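Local coordinates for protein phenylalanine hydroxylase (Colwellia psychrerythraea, PDB 2V27) that probably catalyses the iron- and tetrahydrobiopterin-dependent hydroxylation of L-phenylalanine to L-tyrosine, the first step of phenylalanine breakdown, at residues D45-G50 / H127-T132; N133-N138 / D232-R237; T75-Y80 / S96-P101. One frame throughout, in Å; residues are numbered along the deposited sequence. Where two conformers were deposited one is given.

Contact 1: residues D45-G50 / H127-T132. With FE (Fe (III) ion), chain E.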
loop_
_atom_site.group_PDB
_atom_site.type_symbol
_atom_site.label_atom_id
_atom_site.label_comp_id
_atom_site.label_asym_id
_atom_site.label_seq_id
_atom_site.Cartn_x
_atom_site.Cartn_y
_atom_site.Cartn_z
ATOM N N ASP B 45 0.700 22.040 -18.869
ATOM C CA ASP B 45 0.174 22.772 -19.998
ATOM C C ASP B 45 -0.043 21.906 -21.246
ATOM O O ASP B 45 -1.011 22.100 -22.005
ATOM C CB ASP B 45 1.128 23.912 -20.347
ATOM C CG ASP B 45 1.182 24.981 -19.297
ATOM O OD1 ASP B 45 0.408 24.964 -18.339
ATOM O OD2 ASP B 45 2.065 25.863 -19.467
ATOM N N GLU B 46 0.867 20.946 -21.472
ATOM C CA GLU B 46 0.785 20.107 -22.677
ATOM C C GLU B 46 -0.511 19.284 -22.676
ATOM O O GLU B 46 -1.108 19.026 -23.712
ATOM C CB GLU B 46 2.010 19.184 -22.785
ATOM C CG GLU B 46 3.371 19.931 -22.903
ATOM C CD GLU B 46 4.082 20.206 -21.563
ATOM O OE1 GLU B 46 3.401 20.391 -20.528
ATOM O OE2 GLU B 46 5.331 20.125 -21.607
ATOM N N TYR B 47 -0.900 18.845 -21.479
ATOM C CA TYR B 47 -2.112 18.079 -21.276
ATOM C C TYR B 47 -3.345 18.980 -21.534
ATOM O O TYR B 47 -4.258 18.566 -22.264
ATOM C CB TYR B 47 -2.139 17.455 -19.857
ATOM C CG TYR B 47 -3.442 16.756 -19.568
ATOM C CD1 TYR B 47 -3.605 15.391 -19.898
ATOM C CD2 TYR B 47 -4.523 17.442 -19.016
ATOM C CE1 TYR B 47 -4.803 14.728 -19.621
ATOM C CE2 TYR B 47 -5.741 16.798 -18.767
ATOM C CZ TYR B 47 -5.875 15.459 -19.073
ATOM O OH TYR B 47 -7.075 14.848 -18.861
ATOM N N HIS B 48 -3.377 20.200 -20.964
ATOM C CA HIS B 48 -4.475 21.106 -21.209
ATOM C C HIS B 48 -4.613 21.446 -22.706
ATOM O O HIS B 48 -5.740 21.456 -23.224
ATOM C CB HIS B 48 -4.291 22.361 -20.396
ATOM C CG HIS B 48 -4.568 22.162 -18.939
ATOM N ND1 HIS B 48 -5.845 22.013 -18.441
ATOM C CD2 HIS B 48 -3.735 22.091 -17.869
ATOM C CE1 HIS B 48 -5.787 21.873 -17.128
ATOM N NE2 HIS B 48 -4.522 21.943 -16.751
ATOM N N GLU B 49 -3.490 21.634 -23.394
ATOM C CA GLU B 49 -3.526 21.829 -24.846
ATOM C C GLU B 49 -4.210 20.626 -25.540
ATOM O O GLU B 49 -5.107 20.796 -26.412
ATOM C CB GLU B 49 -2.122 21.997 -25.411
ATOM C CG GLU B 49 -2.213 22.166 -26.978
ATOM C CD GLU B 49 -0.875 22.351 -27.638
ATOM O OE1 GLU B 49 0.155 21.930 -27.037
ATOM O OE2 GLU B 49 -0.853 22.961 -28.744
ATOM N N GLY B 50 -3.870 19.408 -25.100
ATOM C CA GLY B 50 -4.463 18.201 -25.653
ATOM C C GLY B 50 -5.944 18.101 -25.371
ATOM O O GLY B 50 -6.718 17.664 -26.246
ATOM N N HIS B 127 -4.819 9.469 -20.675
ATOM C CA HIS B 127 -3.739 9.351 -21.684
ATOM C C HIS B 127 -4.002 10.050 -23.024
ATOM O O HIS B 127 -3.126 10.679 -23.620
ATOM C CB HIS B 127 -3.384 7.883 -21.947
ATOM C CG HIS B 127 -2.786 7.175 -20.757
ATOM N ND1 HIS B 127 -1.687 7.647 -20.051
ATOM C CD2 HIS B 127 -3.172 6.039 -20.134
ATOM C CE1 HIS B 127 -1.417 6.810 -19.059
ATOM N NE2 HIS B 127 -2.305 5.839 -19.075
ATOM N N CYS B 128 -5.238 9.965 -23.505
ATOM C CA CYS B 128 -5.480 10.400 -24.880
ATOM C C CYS B 128 -5.175 11.910 -25.117
ATOM O O CYS B 128 -4.691 12.272 -26.195
ATOM C CB CYS B 128 -6.898 10.016 -25.309
ATOM S SG CYS B 128 -6.987 8.270 -25.701
ATOM N N PRO B 129 -5.431 12.799 -24.142
ATOM C CA PRO B 129 -5.066 14.183 -24.477
ATOM C C PRO B 129 -3.561 14.374 -24.797
ATOM O O PRO B 129 -3.195 15.195 -25.669
ATOM C CB PRO B 129 -5.449 14.981 -23.215
ATOM C CG PRO B 129 -6.532 14.150 -22.575
ATOM C CD PRO B 129 -6.086 12.702 -22.811
ATOM N N LEU B 130 -2.690 13.619 -24.131
ATOM C CA LEU B 130 -1.279 13.713 -24.451
ATOM C C LEU B 130 -0.848 12.991 -25.731
ATOM O O LEU B 130 0.220 13.297 -26.287
ATOM C CB LEU B 130 -0.445 13.315 -23.217
ATOM C CG LEU B 130 -0.409 14.467 -22.212
ATOM C CD1 LEU B 130 0.042 13.871 -20.845
ATOM C CD2 LEU B 130 0.519 15.565 -22.637
ATOM N N LEU B 131 -1.702 12.063 -26.217
ATOM C CA LEU B 131 -1.407 11.427 -27.487
ATOM C C LEU B 131 -1.620 12.364 -28.684
ATOM O O LEU B 131 -1.217 12.043 -29.828
ATOM C CB LEU B 131 -2.191 10.114 -27.676
ATOM C CG LEU B 131 -1.768 8.931 -26.776
ATOM C CD1 LEU B 131 -2.804 7.772 -26.851
ATOM C CD2 LEU B 131 -0.382 8.421 -27.160
ATOM N N THR B 132 -2.198 13.558 -28.425
ATOM C CA THR B 132 -2.235 14.602 -29.474
ATOM C C THR B 132 -0.924 15.415 -29.521
ATOM O O THR B 132 -0.724 16.247 -30.424
ATOM C CB THR B 132 -3.403 15.628 -29.278
ATOM O OG1 THR B 132 -3.121 16.454 -28.119
ATOM C CG2 THR B 132 -4.710 14.988 -29.157
HETATM FE FE FE E . -2.568 4.070 -17.878
HETATM O O HOH W 1 -2.757 2.066 -16.858
HETATM O O HOH W 2 -3.166 2.859 -19.479
#

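Contact 2: residues N133-N138 / D232-R237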
loop_
_atom_site.group_PDB
_atom_site.type_symbol
_atom_site.label_atom_id
_atom_site.label_comp_id
_atom_site.label_asym_id
_atom_site.label_seq_id
_atom_site.Cartn_x
_atom_site.Cartn_y
_atom_site.Cartn_z
ATOM N N ASN B 133 -0.057 15.220 -28.504
ATOM C CA ASN B 133 1.206 15.930 -28.394
ATOM C C ASN B 133 2.286 15.093 -29.093
ATOM O O ASN B 133 2.448 13.885 -28.817
ATOM C CB ASN B 133 1.526 16.144 -26.901
ATOM C CG ASN B 133 2.894 16.803 -26.634
ATOM O OD1 ASN B 133 2.966 18.004 -26.275
ATOM N ND2 ASN B 133 3.968 16.039 -26.761
ATOM N N SER B 134 3.030 15.730 -29.992
ATOM C CA SER B 134 3.995 14.993 -30.817
ATOM C C SER B 134 5.091 14.337 -30.003
ATOM O O SER B 134 5.432 13.190 -30.254
ATOM C CB SER B 134 4.623 15.939 -31.835
ATOM O OG SER B 134 3.609 16.400 -32.696
ATOM N N SER B 135 5.644 15.060 -29.042
ATOM C CA SER B 135 6.704 14.453 -28.177
ATOM C C SER B 135 6.189 13.232 -27.402
ATOM O O SER B 135 6.846 12.157 -27.368
ATOM C CB SER B 135 7.258 15.450 -27.200
ATOM O OG SER B 135 8.104 16.366 -27.868
ATOM N N PHE B 136 5.008 13.356 -26.805
ATOM C CA PHE B 136 4.485 12.266 -25.966
ATOM C C PHE B 136 4.100 11.070 -26.871
ATOM O O PHE B 136 4.401 9.913 -26.574
ATOM C CB PHE B 136 3.296 12.785 -25.166
ATOM C CG PHE B 136 2.656 11.738 -24.230
ATOM C CD1 PHE B 136 3.009 11.695 -22.876
ATOM C CD2 PHE B 136 1.720 10.772 -24.717
ATOM C CE1 PHE B 136 2.380 10.759 -21.997
ATOM C CE2 PHE B 136 1.093 9.872 -23.850
ATOM C CZ PHE B 136 1.447 9.842 -22.493
ATOM N N ALA B 137 3.373 11.347 -27.967
ATOM C CA ALA B 137 2.999 10.306 -28.953
ATOM C C ALA B 137 4.223 9.565 -29.532
ATOM O O ALA B 137 4.250 8.322 -29.591
ATOM C CB ALA B 137 2.134 10.934 -30.091
ATOM N N ASN B 138 5.232 10.322 -29.955
ATOM C CA ASN B 138 6.415 9.690 -30.575
ATOM C C ASN B 138 7.138 8.834 -29.543
ATOM O O ASN B 138 7.655 7.780 -29.871
ATOM C CB ASN B 138 7.372 10.691 -31.223
ATOM C CG ASN B 138 6.770 11.401 -32.416
ATOM O OD1 ASN B 138 5.809 10.923 -33.050
ATOM N ND2 ASN B 138 7.316 12.576 -32.701
ATOM N N ASP B 232 10.964 16.724 -22.964
ATOM C CA ASP B 232 12.138 15.961 -22.474
ATOM C C ASP B 232 12.115 14.467 -22.854
ATOM O O ASP B 232 13.161 13.787 -22.907
ATOM C CB ASP B 232 12.373 16.130 -20.956
ATOM C CG ASP B 232 12.742 17.591 -20.554
ATOM O OD1 ASP B 232 13.120 18.393 -21.432
ATOM O OD2 ASP B 232 12.647 17.933 -19.349
ATOM N N LEU B 233 10.930 13.956 -23.150
ATOM C CA LEU B 233 10.840 12.565 -23.623
ATOM C C LEU B 233 11.566 12.363 -24.962
ATOM O O LEU B 233 11.895 11.230 -25.309
ATOM C CB LEU B 233 9.369 12.108 -23.744
ATOM C CG LEU B 233 8.555 12.043 -22.438
ATOM C CD1 LEU B 233 7.025 11.924 -22.748
ATOM C CD2 LEU B 233 9.072 10.929 -21.566
ATOM N N ASP B 234 11.739 13.431 -25.732
ATOM C CA ASP B 234 12.521 13.314 -26.985
ATOM C C ASP B 234 13.866 12.617 -26.804
ATOM O O ASP B 234 14.248 11.805 -27.649
ATOM C CB ASP B 234 12.743 14.656 -27.653
ATOM C CG ASP B 234 11.469 15.331 -28.075
ATOM O OD1 ASP B 234 10.360 14.715 -28.049
ATOM O OD2 ASP B 234 11.581 16.535 -28.411
ATOM N N GLU B 235 14.567 12.902 -25.706
ATOM C CA GLU B 235 15.875 12.236 -25.440
ATOM C C GLU B 235 15.806 10.705 -25.380
ATOM O O GLU B 235 16.681 9.986 -25.920
ATOM C CB GLU B 235 16.559 12.782 -24.178
ATOM C CG GLU B 235 17.951 12.163 -23.931
ATOM C CD GLU B 235 18.491 12.389 -22.510
ATOM O OE1 GLU B 235 17.868 13.170 -21.759
ATOM O OE2 GLU B 235 19.532 11.769 -22.140
ATOM N N ILE B 236 14.761 10.184 -24.743
ATOM C CA ILE B 236 14.568 8.730 -24.679
ATOM C C ILE B 236 14.064 8.165 -26.030
ATOM O O ILE B 236 14.471 7.100 -26.487
ATOM C CB ILE B 236 13.562 8.346 -23.533
ATOM C CG1 ILE B 236 13.860 9.085 -22.207
ATOM C CG2 ILE B 236 13.538 6.845 -23.314
ATOM C CD1 ILE B 236 15.358 9.219 -21.809
ATOM N N ARG B 237 13.174 8.897 -26.669
ATOM C CA ARG B 237 12.605 8.462 -27.938
ATOM C C ARG B 237 13.720 8.303 -28.963
ATOM O O ARG B 237 13.655 7.406 -29.807
ATOM C CB ARG B 237 11.557 9.467 -28.419
ATOM C CG ARG B 237 10.995 9.230 -29.832
ATOM C CD ARG B 237 10.675 10.589 -30.408
ATOM N NE ARG B 237 11.717 11.106 -31.265
ATOM C CZ ARG B 237 11.929 12.392 -31.544
ATOM N NH1 ARG B 237 11.198 13.365 -31.009
ATOM N NH2 ARG B 237 12.924 12.710 -32.355
#

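Contact 3: residues T75-Y80 / S96-P101. With SO4 (sulfate ion), chain F.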
loop_
_atom_site.group_PDB
_atom_site.type_symbol
_atom_site.label_atom_id
_atom_site.label_comp_id
_atom_site.label_asym_id
_atom_site.label_seq_id
_atom_site.Cartn_x
_atom_site.Cartn_y
_atom_site.Cartn_z
ATOM N N THR B 75 -1.328 13.325 -34.511
ATOM C CA THR B 75 -0.069 12.553 -34.439
ATOM C C THR B 75 -0.102 11.195 -35.156
ATOM O O THR B 75 0.891 10.446 -35.099
ATOM C CB THR B 75 0.258 12.228 -32.950
ATOM O OG1 THR B 75 -0.869 11.484 -32.446
ATOM C CG2 THR B 75 0.470 13.560 -32.172
ATOM N N GLY B 76 -1.217 10.860 -35.821
ATOM C CA GLY B 76 -1.289 9.593 -36.522
ATOM C C GLY B 76 -1.725 8.422 -35.672
ATOM O O GLY B 76 -1.769 7.262 -36.136
ATOM N N TRP B 77 -2.057 8.711 -34.407
ATOM C CA TRP B 77 -2.504 7.666 -33.481
ATOM C C TRP B 77 -3.982 7.348 -33.622
ATOM O O TRP B 77 -4.736 8.118 -34.256
ATOM C CB TRP B 77 -2.215 8.088 -32.024
ATOM C CG TRP B 77 -0.772 7.725 -31.699
ATOM C CD1 TRP B 77 0.416 8.373 -32.103
ATOM C CD2 TRP B 77 -0.347 6.615 -30.876
ATOM N NE1 TRP B 77 1.525 7.688 -31.610
ATOM C CE2 TRP B 77 1.081 6.625 -30.851
ATOM C CE3 TRP B 77 -1.030 5.572 -30.215
ATOM C CZ2 TRP B 77 1.827 5.652 -30.140
ATOM C CZ3 TRP B 77 -0.288 4.595 -29.504
ATOM C CH2 TRP B 77 1.143 4.657 -29.482
ATOM N N GLU B 78 -4.429 6.223 -33.048
ATOM C CA GLU B 78 -5.863 5.909 -32.921
ATOM C C GLU B 78 -6.074 5.161 -31.598
ATOM O O GLU B 78 -5.080 4.597 -31.022
ATOM C CB GLU B 78 -6.348 4.994 -34.053
ATOM C CG GLU B 78 -5.582 3.649 -34.134
ATOM C CD GLU B 78 -5.835 2.921 -35.443
ATOM O OE1 GLU B 78 -6.643 1.982 -35.400
ATOM O OE2 GLU B 78 -5.185 3.279 -36.455
ATOM N N CYS B 79 -7.332 5.148 -31.132
ATOM C CA CYS B 79 -7.722 4.325 -29.999
ATOM C C CYS B 79 -8.081 2.972 -30.564
ATOM O O CYS B 79 -8.729 2.886 -31.630
ATOM C CB CYS B 79 -8.986 4.858 -29.321
ATOM S SG CYS B 79 -8.763 6.477 -28.546
ATOM N N TYR B 80 -7.731 1.925 -29.856
ATOM C CA TYR B 80 -7.923 0.578 -30.368
ATOM C C TYR B 80 -8.692 -0.186 -29.323
ATOM O O TYR B 80 -8.177 -0.428 -28.223
ATOM C CB TYR B 80 -6.548 -0.037 -30.622
ATOM C CG TYR B 80 -6.524 -1.438 -31.189
ATOM C CD1 TYR B 80 -6.315 -1.619 -32.565
ATOM C CD2 TYR B 80 -6.657 -2.544 -30.375
ATOM C CE1 TYR B 80 -6.247 -2.897 -33.103
ATOM C CE2 TYR B 80 -6.618 -3.826 -30.916
ATOM C CZ TYR B 80 -6.395 -3.965 -32.290
ATOM O OH TYR B 80 -6.354 -5.223 -32.837
ATOM N N SER B 96 3.533 0.037 -31.137
ATOM C CA SER B 96 4.490 0.216 -32.235
ATOM C C SER B 96 3.798 0.612 -33.526
ATOM O O SER B 96 4.455 1.156 -34.417
ATOM C CB SER B 96 5.363 -1.022 -32.493
ATOM O OG SER B 96 4.631 -2.042 -33.135
ATOM N N GLU B 97 2.502 0.300 -33.605
ATOM C CA GLU B 97 1.647 0.639 -34.748
ATOM C C GLU B 97 0.793 1.889 -34.488
ATOM O O GLU B 97 -0.126 2.194 -35.257
ATOM C CB GLU B 97 0.771 -0.541 -35.128
ATOM C CG GLU B 97 1.542 -1.770 -35.628
ATOM C CD GLU B 97 0.638 -2.967 -35.999
ATOM O OE1 GLU B 97 -0.557 -2.999 -35.634
ATOM O OE2 GLU B 97 1.166 -3.870 -36.662
ATOM N N LYS B 98 1.092 2.632 -33.407
ATOM C CA LYS B 98 0.345 3.868 -33.061
ATOM C C LYS B 98 -1.148 3.566 -32.844
ATOM O O LYS B 98 -2.041 4.368 -33.161
ATOM C CB LYS B 98 0.606 5.042 -34.040
ATOM C CG LYS B 98 2.087 5.220 -34.333
ATOM C CD LYS B 98 2.430 6.101 -35.529
ATOM C CE LYS B 98 1.919 7.482 -35.363
ATOM N NZ LYS B 98 2.354 8.421 -36.521
ATOM N N LYS B 99 -1.382 2.423 -32.194
ATOM C CA LYS B 99 -2.689 1.999 -31.740
ATOM C C LYS B 99 -2.660 1.893 -30.205
ATOM O O LYS B 99 -1.913 1.090 -29.636
ATOM C CB LYS B 99 -3.023 0.645 -32.370
ATOM C CG LYS B 99 -3.224 0.736 -33.899
ATOM C CD LYS B 99 -3.063 -0.639 -34.528
ATOM C CE LYS B 99 -3.071 -0.451 -36.091
ATOM N NZ LYS B 99 -2.847 -1.761 -36.806
ATOM N N PHE B 100 -3.436 2.749 -29.553
ATOM C CA PHE B 100 -3.472 2.753 -28.078
ATOM C C PHE B 100 -4.639 1.911 -27.564
ATOM O O PHE B 100 -5.782 2.247 -27.798
ATOM C CB PHE B 100 -3.589 4.185 -27.554
ATOM C CG PHE B 100 -3.187 4.319 -26.090
ATOM C CD1 PHE B 100 -1.863 4.190 -25.735
ATOM C CD2 PHE B 100 -4.141 4.489 -25.097
ATOM C CE1 PHE B 100 -1.436 4.271 -24.370
ATOM C CE2 PHE B 100 -3.739 4.557 -23.718
ATOM C CZ PHE B 100 -2.384 4.437 -23.382
ATOM N N PRO B 101 -4.345 0.813 -26.864
ATOM C CA PRO B 101 -5.418 -0.088 -26.483
ATOM C C PRO B 101 -6.349 0.548 -25.418
ATOM O O PRO B 101 -5.859 1.141 -24.448
ATOM C CB PRO B 101 -4.678 -1.313 -25.906
ATOM C CG PRO B 101 -3.205 -1.182 -26.348
ATOM C CD PRO B 101 -3.010 0.327 -26.439
HETATM S S SO4 F . -4.950 -4.830 -36.351
HETATM O O1 SO4 F . -4.698 -5.361 -34.973
HETATM O O2 SO4 F . -6.188 -5.502 -36.805
HETATM O O3 SO4 F . -5.108 -3.372 -36.372
HETATM O O4 SO4 F . -3.765 -5.214 -37.191
HETATM O O HOH W 3 -2.571 4.652 -36.011
#

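Contact 1: residues D45-G50 / H127-T132
Behind the iron site of this aromatic amino acid hydroxylase, Tyr47 and Gly50 of helix 45-54 pack on Pro129 and Leu130, in the last turn of the helix that carries the metal ligand His127. With His122 and Glu167, His127 forms the two-histidine, one-carboxylate facial triad of the family; its NE2 lies 2.1 Å from the iron, and two waters are also bound to the metal. The two helical segments cross almost perpendicularly, at 89°, with an axis separation of 7.7 Å. Tyr47 is the chief side chain of segment 45-50. Its CG is anti to the backbone N (chi1 175°), which lays the ring alongside the proline, both side chains pointing the same way, and brings CE1 to 3.5 Å from Pro129 CG. Leu130 crosses the tyrosine at about a right angle: its CG sits at the ring edge, near the ring plane, while CD2 turns to the backbone, 3.8 Å from Tyr47 N. The phenolic OH is not spent on these apolar partners but is hydrogen-bonded to Phe125 O, one turn earlier on the ligand-bearing helix, so the buried tyrosine has its polar end satisfied. Pro129 has no N-H to offer, and Leu130 N makes just a weak bond to His127 O, consistent with the kink at this point. The backbones come closest at Gly50, where a CB would fall 1.9 Å from Pro129 O, so the close approach depends on the missing side chain. Instead the glycine makes a CA-H...O contact, CA to Pro129 O 3.3 Å with 147° at the hydrogen. That same carbonyl oxygen accepts a hydrogen bond from Thr132 OG1 at 2.8 Å, and the hydroxyl in turn sits 3.3 Å from Gly50 CA.

Contact 2: residues N133-N138 / D232-R237
Ser135, at the start of helix 134-147, faces Asp234 of helix 233-237; the two short segments run in similar directions, 32° apart, with their axes 9.1 Å apart at the closest point. Ser135 OG donates to Asp234 OD1 at 2.8 Å, meeting the carboxylate oxygen on its syn side and 19° out of the carboxylate plane. The aspartate CG, anti to its own carbonyl carbon (chi1 -62°), swings the acid toward the neighbouring helix. The same OD1 also receives Arg237, one turn further along, in a salt bridge of 3.4 Å to NH1. The arginine chain bends about CB-CG and again about CG-CD, and this brings CD against Asn138, 3.4 Å from its CB, so that the aliphatic part of the arginine packs on the opposing helix while the guanidinium serves the acid. Toward the protein interior, Phe136 and Leu233 lie side by side and point the same way; Phe136 CD1 and Leu233 CD1 are 4.0 Å apart. Phe136 also packs on Leu130 and Leu131 of the helix bearing an iron ligand, and Leu233 on Leu227 of strand 223-227. Replacing this aspartate by alanine is likely to leave Ser135 OG without its acceptor across the contact and the Arg237 guanidinium without this counter-ion, free to turn. The contact thus pairs an apolar inner side with a polar outer one, where a single carboxylate oxygen serves both a hydroxyl and a cation.

Contact 3: residues T75-Y80 / S96-P101
Trp77 and Glu78 meet Lys98 and Lys99 where two parallel strands begin. Glu78 N donates to Lys98 O at 3.0 Å, and Phe100 N to Glu78 O at 2.9 Å, almost straight (179°). Tyr80 N reaches Phe100 O at 2.9 Å from 41° out of the carbonyl plane. A water, with other acceptors in reach, probably also donates to Lys98 O and Gly76 O. Lys98 crosses the indole at about a right angle, and a bend about CG-CD (chi3 60°) turns NZ to donate to Thr75 O at 2.9 Å; Lys98 CA stands over the six-membered ring of Trp77, 3.4 Å from its centroid, a CH-pi contact. Strand 78-82, helix 88-96 and strand 99-103 form a beta-alpha-beta crossover. Its helix ends in a Schellman motif with Lys98, at positive phi, as C-prime residue: Leu95 O takes Lys98 N and Leu94 O takes Lys99 N. Beyond it, Lys99 NZ donates to Glu97 OE1 at 2.9 Å from above the carboxylate plane, a salt bridge; Arg93 also pairs with that acid. The same NZ donates to sulfate O3 at 2.8 Å and Tyr80 OH to O1 at 2.7 Å; Arg93 NH1 also binds this probably crystallisation-derived anion.

How the contacts relate
From the N terminus, helix 45-54 supplies the first half of contact 1. The chain then runs through helix 64-75 into strand 78-82, and contact 3 closes a short loop over helix 88-96 when strand 99-103 returns beside it. That loop is nested within the larger one that contact 1 closes at helix 120-131. Contact 2 opens at once, on helix 134-147, and closes about a hundred residues later at helix 233-237, in series with the others; no loops cross. Helix 120-131, part of contact 1, touches both other contacts: Leu131 O meets Thr75 OG1, Phe100 packs on His127 and Leu131, and helix 134-147 follows it directly. Ala137 of contact 2 packs on Thr75 and Trp77 of contact 3.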